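Local coordinates for lipoprotein (Burkholderia cenocepacia, PDB 4QHQ) that binds methionine in the cleft between its two lobes and probably delivers it, as a lipid-anchored periplasmic-binding-type receptor, to an ABC transporter, at residues Ile83-Lys88 and Ala187-Ser192; Lys101-Asn106 and Asp167-Asn172. All coordinates share one frame; numbering follows the deposited sequence.

Contact 1 of 2, residues Ile83-Lys88 and Ala187-Ser192; sequences IGVYSK and AIALES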
loop_
_atom_site.group_PDB
_atom_site.type_symbol
_atom_site.label_atom_id
_atom_site.label_comp_id
_atom_site.label_asym_id
_atom_site.label_seq_id
_atom_site.Cartn_x
_atom_site.Cartn_y
_atom_site.Cartn_z
ATOM N N ILE A 83 1.872 -4.416 -6.395
ATOM C CA ILE A 83 0.434 -4.595 -6.408
ATOM C C ILE A 83 0.053 -5.587 -7.502
ATOM O O ILE A 83 0.655 -5.621 -8.586
ATOM C CB ILE A 83 -0.293 -3.240 -6.548
ATOM C CG1 ILE A 83 -1.769 -3.363 -6.157
ATOM C CG2 ILE A 83 -0.098 -2.615 -7.902
ATOM C CD1 ILE A 83 -2.428 -2.014 -5.855
ATOM N N GLY A 84 -0.933 -6.413 -7.196
ATOM C CA GLY A 84 -1.349 -7.438 -8.135
ATOM C C GLY A 84 -2.752 -7.266 -8.661
ATOM O O GLY A 84 -3.576 -6.518 -8.091
ATOM N N VAL A 85 -3.015 -7.974 -9.755
ATOM C CA VAL A 85 -4.349 -8.119 -10.316
ATOM C C VAL A 85 -4.814 -9.528 -9.975
ATOM O O VAL A 85 -4.074 -10.508 -10.187
ATOM C CB VAL A 85 -4.321 -7.972 -11.843
ATOM C CG1 VAL A 85 -5.720 -8.086 -12.411
ATOM C CG2 VAL A 85 -3.709 -6.643 -12.250
ATOM N N TYR A 86 -6.051 -9.627 -9.483
ATOM C CA TYR A 86 -6.614 -10.884 -9.010
ATOM C C TYR A 86 -7.918 -11.157 -9.721
ATOM O O TYR A 86 -8.609 -10.238 -10.143
ATOM C CB TYR A 86 -6.856 -10.854 -7.494
ATOM C CG TYR A 86 -5.589 -10.606 -6.736
ATOM C CD1 TYR A 86 -5.148 -9.319 -6.503
ATOM C CD2 TYR A 86 -4.796 -11.666 -6.317
ATOM C CE1 TYR A 86 -3.955 -9.079 -5.843
ATOM C CE2 TYR A 86 -3.613 -11.449 -5.668
ATOM C CZ TYR A 86 -3.201 -10.152 -5.419
ATOM O OH TYR A 86 -2.013 -9.942 -4.767
ATOM N N SER A 87 -8.234 -12.437 -9.873
ATOM C CA SER A 87 -9.468 -12.840 -10.520
ATOM C C SER A 87 -9.877 -14.214 -10.047
ATOM O O SER A 87 -9.048 -15.106 -9.882
ATOM C CB SER A 87 -9.305 -12.836 -12.034
ATOM O OG SER A 87 -10.514 -13.242 -12.661
ATOM N N LYS A 88 -11.176 -14.380 -9.842
ATOM C CA LYS A 88 -11.740 -15.681 -9.529
ATOM C C LYS A 88 -12.274 -16.330 -10.785
ATOM O O LYS A 88 -12.800 -17.435 -10.721
ATOM C CB LYS A 88 -12.903 -15.537 -8.544
ATOM C CG LYS A 88 -12.509 -15.040 -7.172
ATOM C CD LYS A 88 -11.596 -16.026 -6.474
ATOM C CE LYS A 88 -11.132 -15.483 -5.131
ATOM N NZ LYS A 88 -10.010 -16.283 -4.561
ATOM N N ALA A 187 -1.959 -13.918 -8.110
ATOM C CA ALA A 187 -2.112 -12.768 -8.990
ATOM C C ALA A 187 -1.921 -13.178 -10.441
ATOM O O ALA A 187 -1.059 -13.998 -10.764
ATOM C CB ALA A 187 -1.136 -11.652 -8.603
ATOM N N ILE A 188 -2.743 -12.605 -11.309
ATOM C CA ILE A 188 -2.647 -12.874 -12.730
ATOM C C ILE A 188 -1.760 -11.861 -13.446
ATOM O O ILE A 188 -1.409 -12.047 -14.613
ATOM C CB ILE A 188 -4.029 -12.986 -13.401
ATOM C CG1 ILE A 188 -4.759 -11.641 -13.406
ATOM C CG2 ILE A 188 -4.863 -14.068 -12.712
ATOM C CD1 ILE A 188 -6.077 -11.717 -14.192
ATOM N N ALA A 189 -1.371 -10.814 -12.723
ATOM C CA ALA A 189 -0.375 -9.853 -13.186
ATOM C C ALA A 189 0.172 -9.151 -11.966
ATOM O O ALA A 189 -0.513 -9.022 -10.946
ATOM C CB ALA A 189 -0.987 -8.841 -14.132
ATOM N N LEU A 190 1.405 -8.679 -12.070
ATOM C CA LEU A 190 2.068 -8.072 -10.929
ATOM C C LEU A 190 2.927 -6.887 -11.351
ATOM O O LEU A 190 3.636 -6.926 -12.356
ATOM C CB LEU A 190 2.942 -9.110 -10.216
ATOM C CG LEU A 190 3.292 -8.896 -8.746
ATOM C CD1 LEU A 190 2.049 -9.042 -7.873
ATOM C CD2 LEU A 190 4.377 -9.876 -8.315
ATOM N N GLU A 191 2.850 -5.833 -10.547
ATOM C CA GLU A 191 3.679 -4.643 -10.704
ATOM C C GLU A 191 5.153 -4.990 -10.508
ATOM O O GLU A 191 5.491 -5.948 -9.801
ATOM C CB GLU A 191 3.247 -3.657 -9.633
ATOM C CG GLU A 191 3.862 -2.291 -9.637
ATOM C CD GLU A 191 3.347 -1.510 -8.437
ATOM O OE1 GLU A 191 3.560 -1.983 -7.296
ATOM O OE2 GLU A 191 2.700 -0.456 -8.628
ATOM N N SER A 192 6.027 -4.203 -11.123
ATOM C CA SER A 192 7.465 -4.382 -10.953
ATOM C C SER A 192 7.945 -3.860 -9.609
ATOM O O SER A 192 7.373 -2.927 -9.056
ATOM C CB SER A 192 8.222 -3.639 -12.044
ATOM O OG SER A 192 9.618 -3.873 -11.929
#
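Two donors grip E191 OE1: the backbone N of I83 and, from beyond these segments, the guanidinium of R113 in a salt bridge. The first bond, I83 N to E191 OE1, measures 3.1 Å with 164° at the hydrogen, yet the N-H meets the oxygen from above the carboxylate, 59° out of its plane. With CG anti to the backbone N (chi1 -175°) and the chain extended to CD, the carboxylate is brought across the side chain of I83, whose CG2 lies 3.6 Å from E191 OE2. A reciprocal bond from E191 N to I83 O, 3.0 Å, ties both backbone polar groups of I83 to one residue. R113 also belongs to the methionine pocket, so E191 is a second-shell partner of a ligand-binding arginine.

Beyond this junction the two segments run antiparallel, with G84 and L190 as a non-hydrogen-bonded pair, CA to CA 4.5 Å; 189-190 is the outermost strand of the five-stranded mixed sheet in one lobe of the binding-protein fold. L190 CD1 bends back to 3.8 Å from G84 CA. Farther on, V85 is bonded at both ends, its N to A189 O and its O to I188 N at 2.7 Å.

Apolar groups meet on two fronts. I188 CG1, set between its backbone N and carbonyl carbon, crosses V85 and comes within 3.8 Å of V85 CG1, while V85 CG2 faces A189 CB. The Y86 side chain leaves the strand on the face opposite to V85, and there A187 CB lies obliquely to its ring, 3.8 Å from Y86 CE2.

Contact 2 of 2, residues Lys101-Asn106 and Asp167-Asn172; sequences KLAVPN and DAAVIN. With MET (methionine), chain B.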
loop_
_atom_site.group_PDB
_atom_site.type_symbol
_atom_site.label_atom_id
_atom_site.label_comp_id
_atom_site.label_asym_id
_atom_site.label_seq_id
_atom_site.Cartn_x
_atom_site.Cartn_y
_atom_site.Cartn_z
ATOM N N LYS A 101 -15.865 -6.474 -16.285
ATOM C CA LYS A 101 -15.904 -5.590 -15.126
ATOM C C LYS A 101 -14.600 -5.700 -14.352
ATOM O O LYS A 101 -14.201 -6.798 -13.970
ATOM C CB LYS A 101 -17.039 -6.005 -14.194
ATOM C CG LYS A 101 -18.431 -5.592 -14.642
ATOM C CD LYS A 101 -19.467 -5.939 -13.571
ATOM C CE LYS A 101 -19.084 -5.363 -12.206
ATOM N NZ LYS A 101 -20.069 -5.733 -11.139
ATOM N N LEU A 102 -13.939 -4.568 -14.129
ATOM C CA LEU A 102 -12.759 -4.525 -13.273
ATOM C C LEU A 102 -13.033 -3.610 -12.094
ATOM O O LEU A 102 -13.929 -2.766 -12.142
ATOM C CB LEU A 102 -11.539 -3.998 -14.031
ATOM C CG LEU A 102 -11.094 -4.725 -15.296
ATOM C CD1 LEU A 102 -9.704 -4.272 -15.720
ATOM C CD2 LEU A 102 -11.127 -6.220 -15.080
ATOM N N ALA A 103 -12.270 -3.788 -11.031
ATOM C CA ALA A 103 -12.347 -2.894 -9.892
ATOM C C ALA A 103 -10.938 -2.464 -9.508
ATOM O O ALA A 103 -10.002 -3.270 -9.548
ATOM C CB ALA A 103 -13.048 -3.576 -8.731
ATOM N N VAL A 104 -10.798 -1.178 -9.191
ATOM C CA VAL A 104 -9.528 -0.616 -8.730
ATOM C C VAL A 104 -9.766 0.253 -7.486
ATOM O O VAL A 104 -10.904 0.667 -7.229
ATOM C CB VAL A 104 -8.840 0.238 -9.835
ATOM C CG1 VAL A 104 -8.523 -0.614 -11.062
ATOM C CG2 VAL A 104 -9.685 1.444 -10.205
ATOM N N PRO A 105 -8.698 0.533 -6.706
ATOM C CA PRO A 105 -8.850 1.458 -5.581
ATOM C C PRO A 105 -9.318 2.847 -6.016
ATOM O O PRO A 105 -9.139 3.234 -7.171
ATOM C CB PRO A 105 -7.430 1.547 -5.013
ATOM C CG PRO A 105 -6.763 0.256 -5.416
ATOM C CD PRO A 105 -7.320 0.015 -6.799
ATOM N N ASN A 106 -9.918 3.588 -5.087
ATOM C CA ASN A 106 -10.484 4.898 -5.406
ATOM C C ASN A 106 -9.796 6.103 -4.760
ATOM O O ASN A 106 -10.292 7.225 -4.867
ATOM C CB ASN A 106 -11.988 4.947 -5.080
ATOM C CG ASN A 106 -12.280 4.833 -3.599
ATOM O OD1 ASN A 106 -11.374 4.780 -2.771
ATOM N ND2 ASN A 106 -13.567 4.849 -3.253
ATOM N N ASP A 167 -14.679 -9.229 -12.926
ATOM C CA ASP A 167 -13.831 -10.131 -13.693
ATOM C C ASP A 167 -12.365 -10.083 -13.272
ATOM O O ASP A 167 -11.645 -11.071 -13.418
ATOM C CB ASP A 167 -14.026 -9.886 -15.183
ATOM C CG ASP A 167 -15.452 -10.125 -15.595
ATOM O OD1 ASP A 167 -15.973 -11.200 -15.233
ATOM O OD2 ASP A 167 -16.062 -9.235 -16.223
ATOM N N ALA A 168 -11.936 -8.949 -12.721
ATOM C CA ALA A 168 -10.619 -8.840 -12.119
ATOM C C ALA A 168 -10.597 -7.606 -11.229
ATOM O O ALA A 168 -11.401 -6.694 -11.396
ATOM C CB ALA A 168 -9.526 -8.758 -13.181
ATOM N N ALA A 169 -9.667 -7.581 -10.284
ATOM C CA ALA A 169 -9.490 -6.411 -9.433
ATOM C C ALA A 169 -8.021 -6.194 -9.153
ATOM O O ALA A 169 -7.268 -7.151 -9.014
ATOM C CB ALA A 169 -10.240 -6.573 -8.121
ATOM N N VAL A 170 -7.624 -4.932 -9.079
ATOM C CA VAL A 170 -6.266 -4.588 -8.665
ATOM C C VAL A 170 -6.336 -4.297 -7.168
ATOM O O VAL A 170 -7.078 -3.402 -6.741
ATOM C CB VAL A 170 -5.734 -3.368 -9.421
ATOM C CG1 VAL A 170 -4.305 -3.054 -8.950
ATOM C CG2 VAL A 170 -5.772 -3.608 -10.925
ATOM N N ILE A 171 -5.601 -5.070 -6.372
ATOM C CA ILE A 171 -5.764 -5.046 -4.914
ATOM C C ILE A 171 -4.430 -4.874 -4.212
ATOM O O ILE A 171 -3.481 -5.611 -4.484
ATOM C CB ILE A 171 -6.418 -6.350 -4.393
ATOM C CG1 ILE A 171 -7.718 -6.651 -5.148
ATOM C CG2 ILE A 171 -6.692 -6.278 -2.885
ATOM C CD1 ILE A 171 -8.429 -7.905 -4.648
ATOM N N ASN A 172 -4.359 -3.869 -3.343
ATOM C CA ASN A 172 -3.173 -3.654 -2.504
ATOM C C ASN A 172 -2.793 -4.903 -1.733
ATOM O O ASN A 172 -3.637 -5.607 -1.194
ATOM C CB ASN A 172 -3.384 -2.496 -1.529
ATOM C CG ASN A 172 -3.491 -1.156 -2.221
ATOM O OD1 ASN A 172 -2.482 -0.450 -2.425
ATOM N ND2 ASN A 172 -4.704 -0.786 -2.574
HETATM N N MET B . 0.844 -1.300 1.973
HETATM C CA MET B . 0.150 -0.623 0.876
HETATM C C MET B . 0.850 -0.873 -0.441
HETATM O O MET B . 2.075 -0.858 -0.477
HETATM C CB MET B . 0.078 0.880 1.170
HETATM C CG MET B . -0.676 1.693 0.101
HETATM S SD MET B . -0.679 3.462 0.464
HETATM C CE MET B . -1.706 3.526 1.934
HETATM O OXT MET B . 0.205 -1.119 -1.475
#
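Backbone hydrogen bonds carry the pairing of K101-N106 with D167-N172, and they define a parallel register: L102 lies beside A168 and A103 beside A169, with strand axes 4.7 Å apart and only 10° between their directions. This is the inner parallel strand pair of the five-stranded sheet in one lobe of the periplasmic-binding-protein fold. A103 is bonded through both its N and its O, the N to A168 O at 3.1 Å within the carbonyl plane and the O to V170 N at 2.9 Å. At the start of the strands K101 O accepts D167 N at 2.7 Å and, weakly, A168 N.

One side chain joins this network. D167 OD2 takes the N-H of K101 at 2.8 Å, on the anti side of the carboxylate and 23° out of its plane; CG, placed beside its own backbone N (chi1 -60°), carries the carboxylate back to the neighbouring strand. The two residues thus form a closed pair of bonds, D167 N to K101 O and K101 N to D167 OD2. The amine of K101 turns elsewhere, to D165 O.

Apolar contacts fall on both faces. L102 CD2 rests 3.6 Å from A168 CB, and on the same face V104 and V170 lie side by side, pointing the same way, CG1 to CG2. The opposite face holds A103 and A169, methyl to methyl. P105, having no N-H to donate, sets CD 3.4 Å from V170 O, a buried carbonyl without a hydrogen-bond partner in the model.

N172, at the N-cap of helix 173-178, brings the strand end to the bound methionine. Strand 150-154 flanks 101-105, strand 84-86 flanks 168-171, and A114 of helix 108-120 packs on V104 and V170.

How the contacts relate
Both contacts belong to the same five-stranded sheet: contact 2 joins its inner strands 101-105 and 168-171, whereas contact 1 adds edge strand 189-190 to 84-86. The strands 84-86 and 168-171 are neighbours, and the seam between the contacts includes Y86 N to A169 O, 2.8 Å, and S87 OG to D167 O, 2.6 Å, both probable hydrogen bonds. Contact 2 is parallel and largely buried; contact 1 is antiparallel, with a shorter edge strand, and only partly buried. Each has an acidic side chain bonded to a backbone N, but E191 also meets R113 near the ligand, while D167 lies at the other end of its strand from pocket residue N172.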